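Local coordinates for Peptidase_M23 domain-containing protein (Enterococcus faecalis, PDB 6SMK), which is a prophage-encoded M23-family zinc metallopeptidase whose catalytic domain probably cleaves peptidoglycan as a D,L-endopeptidase, at residues Asp70-His78 against Ala109-Pro119; Gly2-Ser10 against Ile42-Val50. The protein carries 1 engineered substitution. All coordinates share one frame; numbering follows the deposited sequence.

Contact 1: residues Asp70-His78 against Ala109-Pro119. Engineered in segment 109-119: A109 (natural residue His). With ZN (zinc ion), chain F.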
ATOM      1  N   ASP A  70      -7.519  11.446  10.148  1.00 89.17           N
ATOM      2  CA  ASP A  70      -7.093  12.830  10.324  1.00 89.74           C
ATOM      3  C   ASP A  70      -5.595  13.004  10.109  1.00 91.74           C
ATOM      4  O   ASP A  70      -5.160  14.049   9.608  1.00 94.41           O
ATOM      5  CB  ASP A  70      -7.474  13.334  11.713  1.00 98.37           C
ATOM      6  CG  ASP A  70      -6.988  14.736  11.966  1.00102.63           C
ATOM      7  OD1 ASP A  70      -7.095  15.564  11.028  1.00104.01           O
ATOM      8  OD2 ASP A  70      -6.501  15.000  13.090  1.00 94.36           O
ATOM      9  N   ASN A  71      -4.798  12.001  10.472  1.00 89.51           N
ATOM     10  CA  ASN A  71      -3.342  12.070  10.362  1.00 91.57           C
ATOM     11  C   ASN A  71      -2.781  10.712   9.947  1.00 95.09           C
ATOM     12  O   ASN A  71      -1.870  10.168  10.573  1.00101.89           O
ATOM     13  CB  ASN A  71      -2.725  12.536  11.678  1.00 94.01           C
ATOM     14  CG  ASN A  71      -1.232  12.762  11.581  1.00 93.30           C
ATOM     15  OD1 ASN A  71      -0.715  13.085  10.522  1.00 94.17           O
ATOM     16  ND2 ASN A  71      -0.532  12.595  12.696  1.00 97.91           N
ATOM     17  N   LEU A  72      -3.324  10.153   8.867  1.00 76.29           N
ATOM     18  CA  LEU A  72      -2.933   8.816   8.442  1.00 69.43           C
ATOM     19  C   LEU A  72      -3.240   8.647   6.968  1.00 70.89           C
ATOM     20  O   LEU A  72      -4.348   8.969   6.518  1.00 73.70           O
ATOM     21  CB  LEU A  72      -3.664   7.749   9.252  1.00 77.42           C
ATOM     22  CG  LEU A  72      -2.897   6.451   9.398  1.00 89.49           C
ATOM     23  CD1 LEU A  72      -1.510   6.747   9.912  1.00 95.73           C
ATOM     24  CD2 LEU A  72      -3.636   5.556  10.356  1.00 97.54           C
ATOM     25  N   TRP A  73      -2.255   8.145   6.228  1.00 72.77           N
ATOM     26  CA  TRP A  73      -2.359   7.923   4.793  1.00 71.43           C
ATOM     27  C   TRP A  73      -2.042   6.467   4.507  1.00 79.59           C
ATOM     28  O   TRP A  73      -1.036   5.942   5.000  1.00 82.14           O
ATOM     29  CB  TRP A  73      -1.399   8.828   4.020  1.00 76.44           C
ATOM     30  CG  TRP A  73      -1.858  10.246   3.937  1.00 87.00           C
ATOM     31  CD1 TRP A  73      -2.381  10.876   2.845  1.00 90.29           C
ATOM     32  CD2 TRP A  73      -1.833  11.218   4.988  1.00 83.60           C
ATOM     33  NE1 TRP A  73      -2.687  12.183   3.154  1.00 75.65           N
ATOM     34  CE2 TRP A  73      -2.364  12.412   4.464  1.00 74.46           C
ATOM     35  CE3 TRP A  73      -1.418  11.195   6.324  1.00 89.95           C
ATOM     36  CZ2 TRP A  73      -2.498  13.562   5.232  1.00 72.58           C
ATOM     37  CZ3 TRP A  73      -1.554  12.341   7.083  1.00 82.89           C
ATOM     38  CH2 TRP A  73      -2.082  13.508   6.534  1.00 73.12           C
ATOM     39  N   ALA A  74      -2.901   5.818   3.726  1.00 74.72           N
ATOM     40  CA  ALA A  74      -2.664   4.460   3.257  1.00 62.78           C
ATOM     41  C   ALA A  74      -2.068   4.516   1.855  1.00 70.16           C
ATOM     42  O   ALA A  74      -2.625   5.166   0.965  1.00 79.21           O
ATOM     43  CB  ALA A  74      -3.958   3.644   3.260  1.00 56.42           C
ATOM     44  N   MET A  75      -0.939   3.843   1.663  1.00 68.89           N
ATOM     45  CA  MET A  75      -0.239   3.813   0.387  1.00 68.59           C
ATOM     46  C   MET A  75      -0.351   2.424  -0.228  1.00 78.31           C
ATOM     47  O   MET A  75      -0.141   1.419   0.459  1.00 89.77           O
ATOM     48  CB  MET A  75       1.227   4.189   0.568  1.00 69.34           C
ATOM     49  CG  MET A  75       1.479   5.270   1.607  1.00 81.40           C
ATOM     50  SD  MET A  75       0.811   6.857   1.081  1.00 80.41           S
ATOM     51  CE  MET A  75       1.649   7.113  -0.486  1.00 80.01           C
ATOM     52  N   TYR A  76      -0.681   2.366  -1.515  1.00 66.10           N
ATOM     53  CA  TYR A  76      -0.779   1.113  -2.254  1.00 58.49           C
ATOM     54  C   TYR A  76       0.210   1.177  -3.407  1.00 69.67           C
ATOM     55  O   TYR A  76       0.041   1.996  -4.318  1.00 65.13           O
ATOM     56  CB  TYR A  76      -2.194   0.885  -2.792  1.00 55.05           C
ATOM     57  CG  TYR A  76      -3.322   0.948  -1.786  1.00 62.44           C
ATOM     58  CD1 TYR A  76      -3.732   2.159  -1.238  1.00 70.29           C
ATOM     59  CD2 TYR A  76      -4.001  -0.197  -1.415  1.00 63.82           C
ATOM     60  CE1 TYR A  76      -4.771   2.210  -0.332  1.00 73.57           C
ATOM     61  CE2 TYR A  76      -5.030  -0.154  -0.517  1.00 69.73           C
ATOM     62  CZ  TYR A  76      -5.417   1.045   0.018  1.00 79.70           C
ATOM     63  OH  TYR A  76      -6.455   1.068   0.915  1.00 91.18           O
ATOM     64  N   GLY A  77       1.216   0.297  -3.392  1.00 71.93           N
ATOM     65  CA  GLY A  77       2.362   0.419  -4.264  1.00 68.46           C
ATOM     66  C   GLY A  77       2.590  -0.747  -5.215  1.00 66.79           C
ATOM     67  O   GLY A  77       1.883  -1.758  -5.194  1.00 75.05           O
ATOM     68  N   HIS A  78       3.621  -0.573  -6.055  1.00 68.87           N
ATOM     69  CA  HIS A  78       4.052  -1.570  -7.045  1.00 65.40           C
ATOM     70  C   HIS A  78       2.927  -1.896  -8.025  1.00 75.61           C
ATOM     71  O   HIS A  78       2.715  -3.050  -8.384  1.00103.42           O
ATOM     72  CB  HIS A  78       4.543  -2.861  -6.372  1.00 67.10           C
ATOM     73  CG  HIS A  78       5.614  -2.671  -5.345  1.00 63.21           C
ATOM     74  ND1 HIS A  78       6.776  -1.976  -5.596  1.00 66.45           N
ATOM     75  CD2 HIS A  78       5.711  -3.114  -4.066  1.00 65.81           C
ATOM     76  CE1 HIS A  78       7.542  -1.994  -4.516  1.00 69.38           C
ATOM     77  NE2 HIS A  78       6.918  -2.675  -3.571  1.00 67.94           N
ATOM     78  N   ALA A 109       3.176  -8.141  -6.627  1.00 77.46           N
ATOM     79  CA  ALA A 109       2.602  -7.986  -5.292  1.00 72.06           C
ATOM     80  C   ALA A 109       2.159  -6.545  -5.127  1.00 71.64           C
ATOM     81  O   ALA A 109       2.499  -5.668  -5.927  1.00 83.37           O
ATOM     82  CB  ALA A 109       3.581  -8.345  -4.176  1.00 71.15           C
ATOM     83  N   VAL A 110       1.400  -6.307  -4.068  1.00 62.70           N
ATOM     84  CA  VAL A 110       0.982  -4.963  -3.707  1.00 58.20           C
ATOM     85  C   VAL A 110       1.500  -4.668  -2.315  1.00 69.78           C
ATOM     86  O   VAL A 110       1.415  -5.512  -1.413  1.00 75.30           O
ATOM     87  CB  VAL A 110      -0.537  -4.782  -3.769  1.00 54.58           C
ATOM     88  CG1 VAL A 110      -1.231  -5.847  -2.958  1.00 67.84           C
ATOM     89  CG2 VAL A 110      -0.885  -3.424  -3.267  1.00 52.49           C
ATOM     90  N   HIS A 111       2.062  -3.489  -2.160  1.00 72.14           N
ATOM     91  CA  HIS A 111       2.707  -3.073  -0.934  1.00 67.81           C
ATOM     92  C   HIS A 111       1.774  -2.077  -0.264  1.00 73.75           C
ATOM     93  O   HIS A 111       1.481  -1.017  -0.829  1.00 81.76           O
ATOM     94  CB  HIS A 111       4.077  -2.473  -1.254  1.00 77.54           C
ATOM     95  CG  HIS A 111       4.784  -1.884  -0.078  1.00 85.51           C
ATOM     96  ND1 HIS A 111       5.804  -2.537   0.575  1.00 99.70           N
ATOM     97  CD2 HIS A 111       4.627  -0.700   0.553  1.00 84.48           C
ATOM     98  CE1 HIS A 111       6.242  -1.780   1.562  1.00 86.63           C
ATOM     99  NE2 HIS A 111       5.545  -0.659   1.569  1.00 88.42           N
ATOM    100  N   TYR A 112       1.268  -2.446   0.904  1.00 64.22           N
ATOM    101  CA  TYR A 112       0.359  -1.605   1.671  1.00 67.61           C
ATOM    102  C   TYR A 112       1.150  -0.963   2.800  1.00 65.29           C
ATOM    103  O   TYR A 112       1.696  -1.669   3.655  1.00 66.54           O
ATOM    104  CB  TYR A 112      -0.800  -2.446   2.204  1.00 59.65           C
ATOM    105  CG  TYR A 112      -1.823  -1.736   3.061  1.00 66.49           C
ATOM    106  CD1 TYR A 112      -2.993  -1.222   2.502  1.00 63.60           C
ATOM    107  CD2 TYR A 112      -1.650  -1.633   4.441  1.00 74.74           C
ATOM    108  CE1 TYR A 112      -3.949  -0.599   3.288  1.00 61.78           C
ATOM    109  CE2 TYR A 112      -2.600  -1.017   5.234  1.00 73.12           C
ATOM    110  CZ  TYR A 112      -3.743  -0.501   4.654  1.00 69.05           C
ATOM    111  OH  TYR A 112      -4.683   0.113   5.446  1.00 70.45           O
ATOM    112  N   GLU A 113       1.239   0.365   2.783  1.00 67.41           N
ATOM    113  CA  GLU A 113       2.029   1.114   3.751  1.00 82.04           C
ATOM    114  C   GLU A 113       1.149   2.130   4.457  1.00 78.16           C
ATOM    115  O   GLU A 113       0.296   2.769   3.834  1.00 73.44           O
ATOM    116  CB  GLU A 113       3.214   1.822   3.078  1.00 76.94           C
ATOM    117  CG  GLU A 113       4.082   2.617   4.028  1.00 79.86           C
ATOM    118  CD  GLU A 113       5.436   2.952   3.442  1.00 97.59           C
ATOM    119  OE1 GLU A 113       5.975   2.107   2.697  1.00101.58           O
ATOM    120  OE2 GLU A 113       5.964   4.052   3.727  1.00 98.15           O
ATOM    121  N   LEU A 114       1.357   2.272   5.759  1.00 77.60           N
ATOM    122  CA  LEU A 114       0.617   3.235   6.564  1.00 86.78           C
ATOM    123  C   LEU A 114       1.560   4.361   6.981  1.00 78.86           C
ATOM    124  O   LEU A 114       2.571   4.112   7.648  1.00 79.45           O
ATOM    125  CB  LEU A 114       0.002   2.547   7.781  1.00 96.05           C
ATOM    126  CG  LEU A 114      -1.419   2.977   8.114  1.00 96.65           C
ATOM    127  CD1 LEU A 114      -2.217   3.098   6.834  1.00 92.69           C
ATOM    128  CD2 LEU A 114      -2.047   1.965   9.043  1.00101.23           C
ATOM    129  N   ARG A 115       1.236   5.592   6.577  1.00 68.12           N
ATOM    130  CA  ARG A 115       2.070   6.761   6.859  1.00 79.30           C
ATOM    131  C   ARG A 115       1.305   7.768   7.709  1.00 77.34           C
ATOM    132  O   ARG A 115       0.135   8.063   7.434  1.00 84.87           O
ATOM    133  CB  ARG A 115       2.552   7.439   5.569  1.00 82.15           C
ATOM    134  CG  ARG A 115       3.822   6.846   4.986  1.00 81.39           C
ATOM    135  CD  ARG A 115       4.074   7.308   3.559  1.00 81.76           C
ATOM    136  NE  ARG A 115       5.001   6.413   2.873  1.00 88.93           N
ATOM    137  CZ  ARG A 115       5.347   6.504   1.591  1.00 87.62           C
ATOM    138  NH1 ARG A 115       4.854   7.465   0.812  1.00 77.06           N
ATOM    139  NH2 ARG A 115       6.204   5.625   1.083  1.00 86.47           N
ATOM    140  N   LYS A 116       1.970   8.286   8.737  1.00 73.53           N
ATOM    141  CA  LYS A 116       1.444   9.373   9.551  1.00 75.92           C
ATOM    142  C   LYS A 116       2.184  10.659   9.216  1.00 81.79           C
ATOM    143  O   LYS A 116       3.333  10.639   8.765  1.00 87.62           O
ATOM    144  CB  LYS A 116       1.564   9.076  11.055  1.00 79.87           C
ATOM    145  CG  LYS A 116       2.971   8.658  11.512  1.00 88.21           C
ATOM    146  CD  LYS A 116       3.265   8.960  13.003  1.00 96.75           C
ATOM    147  CE  LYS A 116       2.290   8.259  13.960  1.00101.93           C
ATOM    148  NZ  LYS A 116       2.649   8.455  15.405  1.00109.49           N
ATOM    149  N   GLY A 117       1.512  11.782   9.425  1.00 84.27           N
ATOM    150  CA  GLY A 117       2.111  13.070   9.176  1.00 89.01           C
ATOM    151  C   GLY A 117       1.981  13.573   7.758  1.00 83.14           C
ATOM    152  O   GLY A 117       2.267  14.745   7.506  1.00 80.29           O
ATOM    153  N   GLY A 118       1.552  12.739   6.829  1.00 73.80           N
ATOM    154  CA  GLY A 118       1.393  13.170   5.467  1.00 78.38           C
ATOM    155  C   GLY A 118       1.624  12.022   4.515  1.00 88.56           C
ATOM    156  O   GLY A 118       2.104  10.953   4.900  1.00103.22           O
ATOM    157  N   PRO A 119       1.282  12.228   3.244  1.00 89.56           N
ATOM    158  CA  PRO A 119       1.478  11.161   2.246  1.00 85.58           C
ATOM    159  C   PRO A 119       2.929  10.732   2.063  1.00 87.66           C
ATOM    160  O   PRO A 119       3.174   9.607   1.619  1.00 90.24           O
ATOM    161  CB  PRO A 119       0.908  11.783   0.964  1.00 76.61           C
ATOM    162  CG  PRO A 119       0.934  13.285   1.221  1.00 79.91           C
ATOM    163  CD  PRO A 119       0.635  13.418   2.674  1.00 78.58           C
TER
HETATM  164 ZN    ZN F 201       7.137  -3.988   0.285  1.00 85.14          ZN
HETATM  165  O   HOH W   1       7.966  -4.374  -1.840  1.00 59.89           O
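W73 offers one face of its indole to the G118-P119 turn. G118 CA lies 3.5 Å from the centroid of the W73 six-membered ring and P119 CD 3.7 Å from that of the five-membered ring, two CH-pi contacts that bind the turn to the strand, while W73 NE1 bonds to D51. On the same side of the sheet M75, its chain bent at chi2 and chi3, runs at about a right angle to R115 and sets CG over one face of the guanidinium. The edge of that group is pinned at two points in its own plane: R115 NH1 donates to P119 O at 2.8 Å, and R115 NE forms a salt bridge with E113 OE2 at 2.7 Å, reaching the oxygen from above the carboxylate plane. The other oxygen, E113 OE1, uses its anti lone pair to accept H111 NE2 at 3.0 Å and also bonds to T30. With CG of H111 swung opposite its backbone N (chi1 174°), the ring presents ND1 to the zinc ion, 2.0 Å away; the carboxylate at NE2 helps fix its rotation. H78 meets H111 obliquely, with H78 NE2 2.6 Å from the zinc-bound water and ND1 tied to S102.

Across the sheet, Y112 directs its edge into the face of Y76, planes at 85°, beside the aliphatic contacts of L72 and A74 with L114. Beneath these side chains W73-R115 and M75-E113 are hydrogen-bonded pairs of an antiparallel ladder. H111 on strand 109-116 binds the metal with H29 and D33 of the adjacent strand 28-35, and H78 holds the metal-bound water: this is the zinc site of the M23 fold, whose HxH motif here ends in H111 and begins with the engineered A109, a histidine in the natural sequence.

Contact 2: residues Gly2-Ser10 against Ile42-Val50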
ATOM      1  N   GLY A   2      -5.069  -3.204  15.177  1.00 82.39           N
ATOM      2  CA  GLY A   2      -4.702  -2.542  13.940  1.00 81.18           C
ATOM      3  C   GLY A   2      -5.872  -1.815  13.325  1.00 90.49           C
ATOM      4  O   GLY A   2      -6.620  -2.392  12.535  1.00104.71           O
ATOM      5  N   ALA A   3      -6.033  -0.539  13.680  1.00 83.71           N
ATOM      6  CA  ALA A   3      -7.229   0.176  13.257  1.00 82.78           C
ATOM      7  C   ALA A   3      -7.270   0.399  11.758  1.00 76.23           C
ATOM      8  O   ALA A   3      -8.343   0.700  11.227  1.00 71.35           O
ATOM      9  CB  ALA A   3      -7.343   1.520  13.975  1.00 88.26           C
ATOM     10  N   PHE A   4      -6.132   0.273  11.068  1.00 80.72           N
ATOM     11  CA  PHE A   4      -6.116   0.398   9.615  1.00 78.55           C
ATOM     12  C   PHE A   4      -5.311  -0.726   8.981  1.00 65.12           C
ATOM     13  O   PHE A   4      -4.766  -0.569   7.884  1.00 75.24           O
ATOM     14  CB  PHE A   4      -5.598   1.769   9.177  1.00 72.33           C
ATOM     15  CG  PHE A   4      -6.558   2.872   9.464  1.00 67.89           C
ATOM     16  CD1 PHE A   4      -6.569   3.492  10.698  1.00 63.80           C
ATOM     17  CD2 PHE A   4      -7.495   3.253   8.520  1.00 81.10           C
ATOM     18  CE1 PHE A   4      -7.479   4.493  10.973  1.00 66.34           C
ATOM     19  CE2 PHE A   4      -8.405   4.262   8.787  1.00 75.55           C
ATOM     20  CZ  PHE A   4      -8.398   4.879  10.012  1.00 66.14           C
ATOM     21  N   ALA A   5      -5.249  -1.867   9.659  1.00106.60           N
ATOM     22  CA  ALA A   5      -4.647  -3.049   9.079  1.00 80.78           C
ATOM     23  C   ALA A   5      -5.300  -3.361   7.735  1.00 85.07           C
ATOM     24  O   ALA A   5      -6.492  -3.107   7.541  1.00100.34           O
ATOM     25  CB  ALA A   5      -4.806  -4.235  10.023  1.00 92.10           C
ATOM     26  N   PRO A   6      -4.536  -3.894   6.784  1.00 74.33           N
ATOM     27  CA  PRO A   6      -5.121  -4.316   5.501  1.00 64.76           C
ATOM     28  C   PRO A   6      -5.860  -5.634   5.624  1.00 73.87           C
ATOM     29  O   PRO A   6      -5.434  -6.543   6.344  1.00 90.11           O
ATOM     30  CB  PRO A   6      -3.895  -4.476   4.597  1.00 64.24           C
ATOM     31  CG  PRO A   6      -2.795  -4.863   5.558  1.00 77.38           C
ATOM     32  CD  PRO A   6      -3.082  -4.129   6.845  1.00 73.53           C
ATOM     33  N   HIS A   7      -6.971  -5.747   4.890  1.00 71.69           N
ATOM     34  CA  HIS A   7      -7.783  -6.964   4.890  1.00 80.03           C
ATOM     35  C   HIS A   7      -8.117  -7.368   3.452  1.00 78.74           C
ATOM     36  O   HIS A   7      -9.269  -7.530   3.055  1.00 83.77           O
ATOM     37  CB  HIS A   7      -9.027  -6.769   5.735  1.00 82.85           C
ATOM     38  CG  HIS A   7      -8.728  -6.503   7.174  1.00 88.87           C
ATOM     39  ND1 HIS A   7      -8.837  -5.250   7.736  1.00 95.00           N
ATOM     40  CD2 HIS A   7      -8.316  -7.326   8.164  1.00 91.02           C
ATOM     41  CE1 HIS A   7      -8.513  -5.313   9.014  1.00 97.87           C
ATOM     42  NE2 HIS A   7      -8.195  -6.563   9.299  1.00 99.98           N
ATOM     43  N   PHE A   8      -7.070  -7.532   2.657  1.00 71.32           N
ATOM     44  CA  PHE A   8      -7.241  -8.016   1.300  1.00 68.60           C
ATOM     45  C   PHE A   8      -7.746  -9.438   1.337  1.00 76.85           C
ATOM     46  O   PHE A   8      -7.331 -10.237   2.178  1.00 86.51           O
ATOM     47  CB  PHE A   8      -5.925  -7.974   0.542  1.00 58.76           C
ATOM     48  CG  PHE A   8      -5.440  -6.593   0.253  1.00 60.52           C
ATOM     49  CD1 PHE A   8      -6.052  -5.817  -0.715  1.00 67.67           C
ATOM     50  CD2 PHE A   8      -4.363  -6.072   0.942  1.00 65.91           C
ATOM     51  CE1 PHE A   8      -5.601  -4.553  -0.987  1.00 78.11           C
ATOM     52  CE2 PHE A   8      -3.903  -4.811   0.671  1.00 68.33           C
ATOM     53  CZ  PHE A   8      -4.516  -4.052  -0.296  1.00 75.92           C
ATOM     54  N   GLY A   9      -8.632  -9.758   0.425  1.00 76.87           N
ATOM     55  CA  GLY A   9      -9.167 -11.094   0.335  1.00 80.67           C
ATOM     56  C   GLY A   9      -8.397 -11.908  -0.667  1.00 71.47           C
ATOM     57  O   GLY A   9      -7.204 -11.694  -0.898  1.00 90.08           O
ATOM     58  N   SER A  10      -9.096 -12.839  -1.291  1.00 67.10           N
ATOM     59  CA  SER A  10      -8.497 -13.592  -2.368  1.00 72.01           C
ATOM     60  C   SER A  10      -8.403 -12.718  -3.617  1.00 74.37           C
ATOM     61  O   SER A  10      -9.192 -11.789  -3.792  1.00 89.25           O
ATOM     62  CB  SER A  10      -9.318 -14.840  -2.641  1.00 87.57           C
ATOM     63  OG  SER A  10      -9.267 -15.696  -1.523  1.00110.65           O
ATOM     64  N   ILE A  42      -6.721  -3.942  -7.269  1.00 80.55           N
ATOM     65  CA  ILE A  42      -6.479  -3.645  -5.859  1.00 69.64           C
ATOM     66  C   ILE A  42      -7.701  -2.916  -5.310  1.00 70.03           C
ATOM     67  O   ILE A  42      -7.899  -1.737  -5.640  1.00 78.27           O
ATOM     68  CB  ILE A  42      -5.262  -2.729  -5.673  1.00 75.69           C
ATOM     69  CG1 ILE A  42      -3.970  -3.331  -6.235  1.00 69.61           C
ATOM     70  CG2 ILE A  42      -5.140  -2.306  -4.225  1.00 87.16           C
ATOM     71  CD1 ILE A  42      -3.140  -3.994  -5.233  1.00 91.16           C
ATOM     72  N   PRO A  43      -8.477  -3.520  -4.417  1.00 67.59           N
ATOM     73  CA  PRO A  43      -9.577  -2.779  -3.797  1.00 69.45           C
ATOM     74  C   PRO A  43      -9.109  -2.037  -2.553  1.00 78.37           C
ATOM     75  O   PRO A  43      -8.351  -2.559  -1.731  1.00 77.35           O
ATOM     76  CB  PRO A  43     -10.578  -3.890  -3.465  1.00 62.22           C
ATOM     77  CG  PRO A  43      -9.733  -5.112  -3.268  1.00 57.09           C
ATOM     78  CD  PRO A  43      -8.506  -4.951  -4.089  1.00 63.07           C
ATOM     79  N   ALA A  44      -9.534  -0.776  -2.451  1.00 79.40           N
ATOM     80  CA  ALA A  44      -9.131   0.077  -1.343  1.00 56.32           C
ATOM     81  C   ALA A  44      -9.641  -0.490  -0.026  1.00 65.56           C
ATOM     82  O   ALA A  44     -10.811  -0.868   0.090  1.00 65.81           O
ATOM     83  CB  ALA A  44      -9.667   1.484  -1.543  1.00 55.21           C
ATOM     84  N   GLN A  45      -8.756  -0.532   0.972  1.00 62.64           N
ATOM     85  CA  GLN A  45      -9.095  -1.114   2.265  1.00 66.63           C
ATOM     86  C   GLN A  45      -9.937  -0.181   3.125  1.00 75.82           C
ATOM     87  O   GLN A  45     -10.816  -0.641   3.864  1.00 73.40           O
ATOM     88  CB  GLN A  45      -7.814  -1.482   2.997  1.00 68.87           C
ATOM     89  CG  GLN A  45      -7.047  -2.561   2.296  1.00 67.02           C
ATOM     90  CD  GLN A  45      -7.920  -3.730   1.966  1.00 78.17           C
ATOM     91  OE1 GLN A  45      -8.376  -4.454   2.857  1.00 85.68           O
ATOM     92  NE2 GLN A  45      -8.182  -3.918   0.683  1.00 76.06           N
ATOM     93  N   TYR A  46      -9.684   1.119   3.054  1.00 67.64           N
ATOM     94  CA  TYR A  46     -10.413   2.085   3.855  1.00 64.14           C
ATOM     95  C   TYR A  46     -10.819   3.245   2.959  1.00 67.10           C
ATOM     96  O   TYR A  46     -10.131   3.543   1.976  1.00 66.34           O
ATOM     97  CB  TYR A  46      -9.548   2.557   5.038  1.00 67.35           C
ATOM     98  CG  TYR A  46      -9.225   1.413   5.975  1.00 69.11           C
ATOM     99  CD1 TYR A  46      -8.108   0.616   5.779  1.00 67.41           C
ATOM    100  CD2 TYR A  46     -10.066   1.102   7.028  1.00 73.97           C
ATOM    101  CE1 TYR A  46      -7.837  -0.451   6.620  1.00 71.25           C
ATOM    102  CE2 TYR A  46      -9.798   0.053   7.876  1.00 72.79           C
ATOM    103  CZ  TYR A  46      -8.692  -0.728   7.670  1.00 76.26           C
ATOM    104  OH  TYR A  46      -8.450  -1.787   8.523  1.00 89.31           O
ATOM    105  N   PRO A  47     -11.942   3.896   3.250  1.00 73.98           N
ATOM    106  CA  PRO A  47     -12.342   5.061   2.455  1.00 71.24           C
ATOM    107  C   PRO A  47     -11.474   6.258   2.766  1.00 74.04           C
ATOM    108  O   PRO A  47     -10.997   6.432   3.889  1.00 87.65           O
ATOM    109  CB  PRO A  47     -13.782   5.315   2.902  1.00 73.70           C
ATOM    110  CG  PRO A  47     -13.787   4.854   4.302  1.00 81.22           C
ATOM    111  CD  PRO A  47     -12.889   3.634   4.341  1.00 85.41           C
ATOM    112  N   GLY A  48     -11.294   7.104   1.762  1.00 70.82           N
ATOM    113  CA  GLY A  48     -10.614   8.363   1.989  1.00 69.84           C
ATOM    114  C   GLY A  48     -10.447   9.137   0.701  1.00 70.85           C
ATOM    115  O   GLY A  48     -10.990   8.773  -0.347  1.00 73.52           O
ATOM    116  N   LEU A  49      -9.664  10.206   0.806  1.00 74.67           N
ATOM    117  CA  LEU A  49      -9.376  11.126  -0.287  1.00 72.24           C
ATOM    118  C   LEU A  49      -8.038  10.774  -0.921  1.00 75.27           C
ATOM    119  O   LEU A  49      -7.032  10.626  -0.216  1.00 83.15           O
ATOM    120  CB  LEU A  49      -9.342  12.557   0.240  1.00 78.29           C
ATOM    121  CG  LEU A  49      -8.787  13.641  -0.679  1.00 84.91           C
ATOM    122  CD1 LEU A  49      -9.813  14.011  -1.738  1.00 95.45           C
ATOM    123  CD2 LEU A  49      -8.363  14.850   0.135  1.00 87.21           C
ATOM    124  N   VAL A  50      -8.031  10.626  -2.243  1.00 68.90           N
ATOM    125  CA  VAL A  50      -6.790  10.421  -2.984  1.00 66.83           C
ATOM    126  C   VAL A  50      -6.074  11.760  -3.068  1.00 73.36           C
ATOM    127  O   VAL A  50      -6.559  12.691  -3.715  1.00 80.72           O
ATOM    128  CB  VAL A  50      -7.052   9.856  -4.381  1.00 67.33           C
ATOM    129  CG1 VAL A  50      -5.793   9.995  -5.243  1.00 62.35           C
ATOM    130  CG2 VAL A  50      -7.515   8.404  -4.290  1.00 61.94           C
TER
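Y46 points its ring at the N-terminal segment, where the backbone of F4 and A5 wraps round its hydroxyl end. Y46 OH donates to A5 O at 2.6 Å, meeting a lone pair in the carbonyl plane, and the carbonyl oxygen in turn lies at the edge of the phenol ring. Over one face of that ring comes F4: its edge, led by F4 CD2, approaches Y46 CG to 3.6 Å in an edge-to-face pair with planes inclined at 57°. F4 is backed by L72, L114 and V68.

The second closely packed spot is built on Q45. A bend at chi2 (-50°) folds its chain so that the amide lies over the F8 ring, with Q45 CD 3.8 Å above the ring plane, over its centre, and the two planes 40° apart. Both ends of the amide are engaged: Q45 OE1 accepts H7 N at 2.8 Å, the donor standing above the carbonyl plane, and Q45 NE2 donates to P43 O at 2.8 Å. These bonds fix which way round the amide sits and hold it against the aromatic face. I42 CG2 and P43 also touch the F8 ring, I42 CG2 4.0 Å from F8 CE1.

Toward solvent the fit slackens. The imidazole of H7 is exposed and just brings its edge to the Y46 hydroxyl, H7 CE1 to Y46 OH 3.6 Å, without a hydrogen bond, while A3 contributes little more than its carbonyl.

A segment without helix or strand is thus fastened by side chains acting on backbone: the Y46 hydroxyl and the Q45 amide oxygen each bind a backbone atom of 2-10, while F8 lies against the Q45 amide and F4 against the Y46 ring.

Overall arrangement
The centres of the two contacts lie about 10 Å apart, and they meet through the face of the sheet that carries Y76 and Y112. Each tyrosine hydroxyl of contact 1 reaches a backbone atom of contact 2: Y76 OH is 2.8 Å from Q45 N, and Y112 OH probably bonds to F4 O. V110 also packs on I42. The opposite face of contact 1 belongs to the metal, where H29 and D33 complete the protein ligands with H111. Contact 2 stays behind this site, the I42 side chain about 8 Å from that of H111 and the F8 side chain about 11 Å from the zinc ion, so the N-terminal segment covers the back of the metal-bearing strands.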